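Local coordinates for protein exopolygalacturonase (Yersinia enterocolitica, PDB 2UVF) that probably hydrolyses polygalacturonate from chain ends as a family 28 glycoside hydrolase, and binds digalacturonic acid in a cleft on its parallel beta-helix, at residues W274-A277 / K278-I282; G401-C404 / I405-A408. All coordinates share one frame; numbering follows the deposited sequence.

Interaction 1: residues W274-A277 / K278-I282; sequences WLRA and KTAEI
Arg276 and Ala280 meet across a chain corner at Lys278 and Thr279, and the close packing of this local contact belongs to them. The CB of Arg276 lies 3.6 Å from the CB of Ala280, a methyl-to-methylene touch at the base of the longer side chain. From there CG lies beside the backbone N (chi1 -67°), and the chain then bends at chi2. This course carries CD of Arg276 to 3.7 Å from the Ala280 O and then sets the guanidinium beside the same carbonyl. NH1 of Arg276 donates to Ala280 O at 2.8 Å. The bond is short but not straight: the N-H...O angle is 136°, and the donor stands 44° out of the carbonyl plane, so it does not follow a lone pair.

Inside the corner the backbone is compact without being bonded. Ala277 O comes within 3.3 Å of Ala280 N, yet the angle is too poor for a hydrogen bond. The methyl of Ala277 meets the chain as well, its CB lying 3.6 Å from Thr279 O.

The outer side is looser. Lys278 and Thr279 are exposed; the Lys278 side chain is directed away from 274-277 and runs extended beyond CG, and Thr279 points away too. Strand 289-293 pairs with both sides of the corner: Gln292 makes backbone hydrogen bonds with Ala277 and Ala280, and Arg276 also packs on Pro291 and Tyr293. A nickel ion lies about 4 Å from the Arg276 side chain.

The contact joins a short apolar base to one hydrogen bond from the guanidinium to a backbone carbonyl. Bent and partly exposed, that bond probably competes with water, which implies only a modest hold across the corner.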
ATOM      1  N   TRP A 274      20.259   0.084  -4.604  1.00 28.22           N
ATOM      2  CA  TRP A 274      20.957  -0.908  -3.796  1.00 28.49           C
ATOM      3  C   TRP A 274      21.544  -2.039  -4.597  1.00 29.29           C
ATOM      4  O   TRP A 274      20.989  -2.438  -5.628  1.00 30.19           O
ATOM      5  CB  TRP A 274      19.960  -1.563  -2.834  1.00 27.58           C
ATOM      6  CG  TRP A 274      19.319  -0.622  -1.952  1.00 25.76           C
ATOM      7  CD1 TRP A 274      18.054  -0.118  -2.062  1.00 27.22           C
ATOM      8  CD2 TRP A 274      19.893  -0.036  -0.807  1.00 26.09           C
ATOM      9  NE1 TRP A 274      17.802   0.751  -1.041  1.00 26.08           N
ATOM     10  CE2 TRP A 274      18.925   0.827  -0.254  1.00 26.13           C
ATOM     11  CE3 TRP A 274      21.147  -0.148  -0.178  1.00 25.84           C
ATOM     12  CZ2 TRP A 274      19.163   1.553   0.902  1.00 25.31           C
ATOM     13  CZ3 TRP A 274      21.382   0.591   0.958  1.00 25.57           C
ATOM     14  CH2 TRP A 274      20.390   1.421   1.497  1.00 25.59           C
ATOM     15  N   LEU A 275      22.626  -2.593  -4.070  1.00 29.74           N
ATOM     16  CA  LEU A 275      23.181  -3.818  -4.588  1.00 30.12           C
ATOM     17  C   LEU A 275      22.270  -4.985  -4.215  1.00 31.03           C
ATOM     18  O   LEU A 275      21.474  -4.893  -3.282  1.00 29.90           O
ATOM     19  CB  LEU A 275      24.605  -4.024  -4.049  1.00 30.50           C
ATOM     20  CG  LEU A 275      25.730  -3.173  -4.685  1.00 29.26           C
ATOM     21  CD1 LEU A 275      27.008  -3.471  -3.991  1.00 29.75           C
ATOM     22  CD2 LEU A 275      25.898  -3.421  -6.189  1.00 29.71           C
ATOM     23  N   ARG A 276      22.392  -6.088  -4.953  1.00 31.78           N
ATOM     24  CA  ARG A 276      21.671  -7.303  -4.624  1.00 32.53           C
ATOM     25  C   ARG A 276      22.207  -7.925  -3.329  1.00 33.18           C
ATOM     26  O   ARG A 276      23.328  -7.630  -2.908  1.00 33.42           O
ATOM     27  CB  ARG A 276      21.761  -8.285  -5.801  1.00 32.60           C
ATOM     28  CG  ARG A 276      21.017  -7.822  -7.045  1.00 31.22           C
ATOM     29  CD  ARG A 276      19.529  -7.821  -6.820  1.00 31.41           C
ATOM     30  NE  ARG A 276      18.830  -7.604  -8.080  1.00 32.04           N
ATOM     31  CZ  ARG A 276      18.345  -8.563  -8.865  1.00 29.33           C
ATOM     32  NH1 ARG A 276      18.470  -9.829  -8.520  1.00 29.10           N
ATOM     33  NH2 ARG A 276      17.737  -8.244 -10.006  1.00 27.68           N
ATOM     34  N   ALA A 277      21.404  -8.773  -2.692  1.00 33.75           N
ATOM     35  CA  ALA A 277      21.805  -9.436  -1.446  1.00 34.04           C
ATOM     36  C   ALA A 277      22.780 -10.589  -1.712  1.00 34.92           C
ATOM     37  O   ALA A 277      22.953 -10.987  -2.859  1.00 35.50           O
ATOM     38  CB  ALA A 277      20.588  -9.927  -0.710  1.00 33.32           C
ATOM     39  N   LYS A 278      23.403 -11.129  -0.662  1.00 35.95           N
ATOM     40  CA  LYS A 278      24.319 -12.277  -0.798  1.00 37.66           C
ATOM     41  C   LYS A 278      23.690 -13.297  -1.762  1.00 37.78           C
ATOM     42  O   LYS A 278      24.271 -13.631  -2.807  1.00 37.17           O
ATOM     43  CB  LYS A 278      24.605 -12.919   0.567  1.00 37.88           C
ATOM     44  CG  LYS A 278      26.051 -13.266   0.797  1.00 40.73           C
ATOM     45  CD  LYS A 278      26.227 -14.494   1.717  1.00 44.85           C
ATOM     46  CE  LYS A 278      27.681 -15.002   1.677  1.00 47.42           C
ATOM     47  NZ  LYS A 278      27.858 -16.413   2.198  1.00 49.89           N
ATOM     48  N   THR A 279      22.481 -13.752  -1.416  1.00 37.64           N
ATOM     49  CA  THR A 279      21.623 -14.495  -2.347  1.00 37.17           C
ATOM     50  C   THR A 279      20.742 -13.481  -3.073  1.00 36.84           C
ATOM     51  O   THR A 279      19.792 -12.926  -2.493  1.00 36.71           O
ATOM     52  CB  THR A 279      20.741 -15.509  -1.597  1.00 37.49           C
ATOM     53  OG1 THR A 279      21.552 -16.250  -0.676  1.00 37.88           O
ATOM     54  CG2 THR A 279      20.045 -16.446  -2.565  1.00 36.30           C
ATOM     55  N   ALA A 280      21.059 -13.273  -4.349  1.00 36.15           N
ATOM     56  CA  ALA A 280      20.595 -12.120  -5.129  1.00 35.42           C
ATOM     57  C   ALA A 280      19.225 -12.297  -5.758  1.00 35.31           C
ATOM     58  O   ALA A 280      18.586 -11.320  -6.157  1.00 34.25           O
ATOM     59  CB  ALA A 280      21.610 -11.812  -6.217  1.00 35.55           C
ATOM     60  N   GLU A 281      18.830 -13.563  -5.897  1.00 35.48           N
ATOM     61  CA  GLU A 281      17.558 -13.975  -6.464  1.00 35.65           C
ATOM     62  C   GLU A 281      17.171 -15.209  -5.656  1.00 34.28           C
ATOM     63  O   GLU A 281      18.026 -16.028  -5.324  1.00 34.68           O
ATOM     64  CB  GLU A 281      17.722 -14.289  -7.960  1.00 36.29           C
ATOM     65  CG  GLU A 281      16.472 -14.865  -8.689  1.00 41.81           C
ATOM     66  CD  GLU A 281      16.515 -16.398  -8.877  1.00 48.36           C
ATOM     67  OE1 GLU A 281      15.511 -16.996  -9.341  1.00 51.20           O
ATOM     68  OE2 GLU A 281      17.552 -17.021  -8.562  1.00 51.81           O
ATOM     69  N   ILE A 282      15.908 -15.287  -5.251  1.00 32.63           N
ATOM     70  CA  ILE A 282      15.346 -16.526  -4.706  1.00 30.06           C
ATOM     71  C   ILE A 282      14.261 -17.053  -5.679  1.00 29.19           C
ATOM     72  O   ILE A 282      13.837 -16.330  -6.585  1.00 29.10           O
ATOM     73  CB  ILE A 282      14.780 -16.354  -3.255  1.00 30.25           C
ATOM     74  CG1 ILE A 282      13.725 -15.265  -3.184  1.00 28.11           C
ATOM     75  CG2 ILE A 282      15.925 -16.134  -2.225  1.00 29.23           C
ATOM     76  CD1 ILE A 282      12.815 -15.356  -1.987  1.00 26.97           C
TER

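Interaction 2: residues G401-C404 / I405-A408; sequences GDDC and INFA. With NI (nickel (II) ion), chain K; ADA (alpha-D-galactopyranuronic acid), chain C; ADA (alpha-D-galactopyranuronic acid), chain B.
Asn406 meets both Asp403 and the bound sugar. Its CB stands 4.2 Å from Asp403 CB, and with CG anti to the backbone N (chi1 -178°) the amide is carried out toward the glycan. Asn406 CG lies 3.5 Å from O3 of galacturonate chain B. At the tip the two branches divide the work. ND2 gives a weak hydrogen bond to Asp403 OD2, 2.9 Å long with an angle of 129°; the amide and carboxylate planes are 10° apart. OD1 accepts from O3 of galacturonate chain B at 2.7 Å. Ala408 CB lies 3.8 Å from that same O3.

The preceding loop serves the second sugar. Asp402 OD2 takes a hydrogen bond of 3.2 Å from O1 of galacturonate chain C, while Asp402 OD1 approaches its C1 at 3.1 Å. Asp403 N donates to Asp402 OD1 on the anti side, tying the adjacent acids together. Before them, Gly401 O binds nickel at 2.1 Å, alongside Asp376 and three waters. Asp402 and Asp403, with Asp381 before neighbouring strand 383-386 touching Asp402, form the aspartate group characteristic of the family 28 active-site cleft.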
ATOM      1  N   GLY A 401      10.737  -3.968   1.236  1.00 22.03           N
ATOM      2  CA  GLY A 401      11.803  -3.787   2.198  1.00 22.79           C
ATOM      3  C   GLY A 401      11.292  -3.264   3.520  1.00 23.62           C
ATOM      4  O   GLY A 401      11.949  -3.455   4.538  1.00 23.70           O
ATOM      5  N   ASP A 402      10.126  -2.619   3.502  1.00 23.44           N
ATOM      6  CA  ASP A 402       9.509  -2.070   4.718  1.00 24.46           C
ATOM      7  C   ASP A 402       8.011  -2.366   4.742  1.00 25.10           C
ATOM      8  O   ASP A 402       7.578  -3.439   4.280  1.00 25.19           O
ATOM      9  CB  ASP A 402       9.777  -0.558   4.818  1.00 24.48           C
ATOM     10  CG  ASP A 402       9.890  -0.085   6.254  1.00 25.48           C
ATOM     11  OD1 ASP A 402       8.838   0.108   6.890  1.00 27.52           O
ATOM     12  OD2 ASP A 402      11.028   0.077   6.750  1.00 25.80           O
ATOM     13  N   ASP A 403       7.211  -1.440   5.284  1.00 25.54           N
ATOM     14  CA  ASP A 403       5.766  -1.662   5.405  1.00 26.24           C
ATOM     15  C   ASP A 403       5.243  -1.862   3.993  1.00 26.51           C
ATOM     16  O   ASP A 403       5.770  -1.263   3.064  1.00 27.21           O
ATOM     17  CB  ASP A 403       5.045  -0.455   6.028  1.00 26.31           C
ATOM     18  CG  ASP A 403       5.474  -0.172   7.468  1.00 28.29           C
ATOM     19  OD1 ASP A 403       5.901  -1.131   8.173  1.00 30.09           O
ATOM     20  OD2 ASP A 403       5.348   1.004   7.910  1.00 26.83           O
ATOM     21  N   CYS A 404       4.223  -2.700   3.833  1.00 25.64           N
ATOM     22  CA  CYS A 404       3.612  -2.900   2.531  1.00 25.57           C
ATOM     23  C   CYS A 404       2.732  -1.717   2.156  1.00 26.10           C
ATOM     24  O   CYS A 404       2.961  -1.090   1.134  1.00 26.98           O
ATOM     25  CB  CYS A 404       2.836  -4.225   2.488  1.00 24.57           C
ATOM     26  SG  CYS A 404       3.827  -5.709   2.898  1.00 23.30           S
ATOM     27  N   ILE A 405       1.696  -1.456   2.946  1.00 26.60           N
ATOM     28  CA  ILE A 405       0.885  -0.261   2.784  1.00 27.03           C
ATOM     29  C   ILE A 405       0.969   0.513   4.095  1.00 28.00           C
ATOM     30  O   ILE A 405       0.687  -0.022   5.174  1.00 27.28           O
ATOM     31  CB  ILE A 405      -0.596  -0.554   2.381  1.00 27.65           C
ATOM     32  CG1 ILE A 405      -0.656  -1.354   1.077  1.00 27.01           C
ATOM     33  CG2 ILE A 405      -1.419   0.756   2.263  1.00 25.59           C
ATOM     34  CD1 ILE A 405      -1.999  -2.044   0.856  1.00 26.49           C
ATOM     35  N   ASN A 406       1.423   1.760   3.989  1.00 28.05           N
ATOM     36  CA  ASN A 406       1.566   2.607   5.154  1.00 28.46           C
ATOM     37  C   ASN A 406       0.642   3.810   5.051  1.00 28.43           C
ATOM     38  O   ASN A 406       0.470   4.369   3.970  1.00 28.22           O
ATOM     39  CB  ASN A 406       3.016   3.085   5.268  1.00 28.59           C
ATOM     40  CG  ASN A 406       3.244   3.927   6.497  1.00 28.06           C
ATOM     41  OD1 ASN A 406       3.147   5.150   6.457  1.00 28.07           O
ATOM     42  ND2 ASN A 406       3.523   3.276   7.601  1.00 26.60           N
ATOM     43  N   PHE A 407       0.052   4.205   6.173  1.00 28.51           N
ATOM     44  CA  PHE A 407      -0.759   5.443   6.226  1.00 28.54           C
ATOM     45  C   PHE A 407      -0.143   6.433   7.177  1.00 28.43           C
ATOM     46  O   PHE A 407       0.188   6.090   8.298  1.00 28.54           O
ATOM     47  CB  PHE A 407      -2.202   5.159   6.627  1.00 27.91           C
ATOM     48  CG  PHE A 407      -2.907   4.252   5.677  1.00 28.53           C
ATOM     49  CD1 PHE A 407      -3.440   4.748   4.497  1.00 25.83           C
ATOM     50  CD2 PHE A 407      -3.027   2.886   5.962  1.00 27.74           C
ATOM     51  CE1 PHE A 407      -4.088   3.899   3.617  1.00 28.18           C
ATOM     52  CE2 PHE A 407      -3.675   2.038   5.085  1.00 28.65           C
ATOM     53  CZ  PHE A 407      -4.197   2.540   3.899  1.00 27.24           C
ATOM     54  N   ALA A 408       0.033   7.655   6.707  1.00 29.27           N
ATOM     55  CA  ALA A 408       0.664   8.704   7.499  1.00 30.24           C
ATOM     56  C   ALA A 408      -0.247   9.941   7.544  1.00 30.95           C
ATOM     57  O   ALA A 408      -0.917  10.254   6.563  1.00 29.86           O
ATOM     58  CB  ALA A 408       1.998   9.071   6.895  1.00 29.65           C
TER
HETATM   59 NI    NI K1614      12.547  -5.135   5.613  1.00 34.33          NI
HETATM   60  C1  ADA C   1       9.272   2.724   8.478  1.00 47.05           C
HETATM   61  C2  ADA C   1       9.369   3.793   7.369  1.00 45.97           C
HETATM   62  C3  ADA C   1      10.192   4.965   7.952  1.00 47.22           C
HETATM   63  C4  ADA C   1       9.265   5.667   8.959  1.00 49.04           C
HETATM   64  C5  ADA C   1       8.986   4.645  10.075  1.00 49.86           C
HETATM   65  C6  ADA C   1       7.999   5.217  11.120  1.00 51.33           C
HETATM   66  O1  ADA C   1      10.569   2.298   8.988  1.00 47.38           O
HETATM   67  O2  ADA C   1       9.899   3.292   6.163  1.00 40.15           O
HETATM   68  O3  ADA C   1      10.742   5.846   6.941  1.00 46.12           O
HETATM   69  O4  ADA C   1       8.002   5.930   8.297  1.00 49.77           O
HETATM   70  O5  ADA C   1       8.482   3.345   9.539  1.00 49.61           O
HETATM   71  O6B ADA C   1       6.768   5.116  10.883  1.00 51.73           O
HETATM   72  O6A ADA C   1       8.479   5.747  12.154  1.00 52.09           O
HETATM   73  C1  ADA B   2       7.402   7.218   8.576  1.00 48.63           C
HETATM   74  C2  ADA B   2       6.010   7.203   7.913  1.00 49.10           C
HETATM   75  C3  ADA B   2       6.219   7.032   6.395  1.00 48.76           C
HETATM   76  C4  ADA B   2       7.091   8.200   5.837  1.00 47.80           C
HETATM   77  C5  ADA B   2       8.447   8.233   6.577  1.00 46.90           C
HETATM   78  C6  ADA B   2       9.467   9.343   6.202  1.00 46.04           C
HETATM   79  O2  ADA B   2       5.175   6.165   8.465  1.00 46.13           O
HETATM   80  O3  ADA B   2       4.968   6.931   5.719  1.00 50.89           O
HETATM   81  O4  ADA B   2       6.423   9.459   5.963  1.00 46.13           O
HETATM   82  O5  ADA B   2       8.252   8.275   8.024  1.00 47.28           O
HETATM   83  O6B ADA B   2       9.979   9.969   7.156  1.00 45.16           O
HETATM   84  O6A ADA B   2       9.736   9.544   4.993  1.00 43.57           O
HETATM   85  O   HOH W   1      10.993  -6.554   4.428  1.00 26.55           O
HETATM   86  O   HOH W   2      13.412  -6.788   6.787  1.00 27.23           O
HETATM   87  O   HOH W   3      14.299  -3.671   6.641  1.00 38.66           O

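In the fold
Both are local contacts within the family 28 range: a corner in one, a loop entering a strand in the other. Interaction 1 lies at the surface, about 23 Å from the centre of the chain, and its second half lies in the antiparallel pair 280-283 and 289-293. Interaction 2 is buried, about 6 Å from that centre, where a loop runs into parallel strand 405-408, which pairs with 383-386 and 438-441. Their centres are 22 Å apart and their nearest atoms about 8 Å, without touching. A cationic group reaching a backbone carbonyl marks the first; Asp402 and Asn406 bound to sugar, with Asp403 weakly bonded to the amide and nickel on Gly401 O, mark the second.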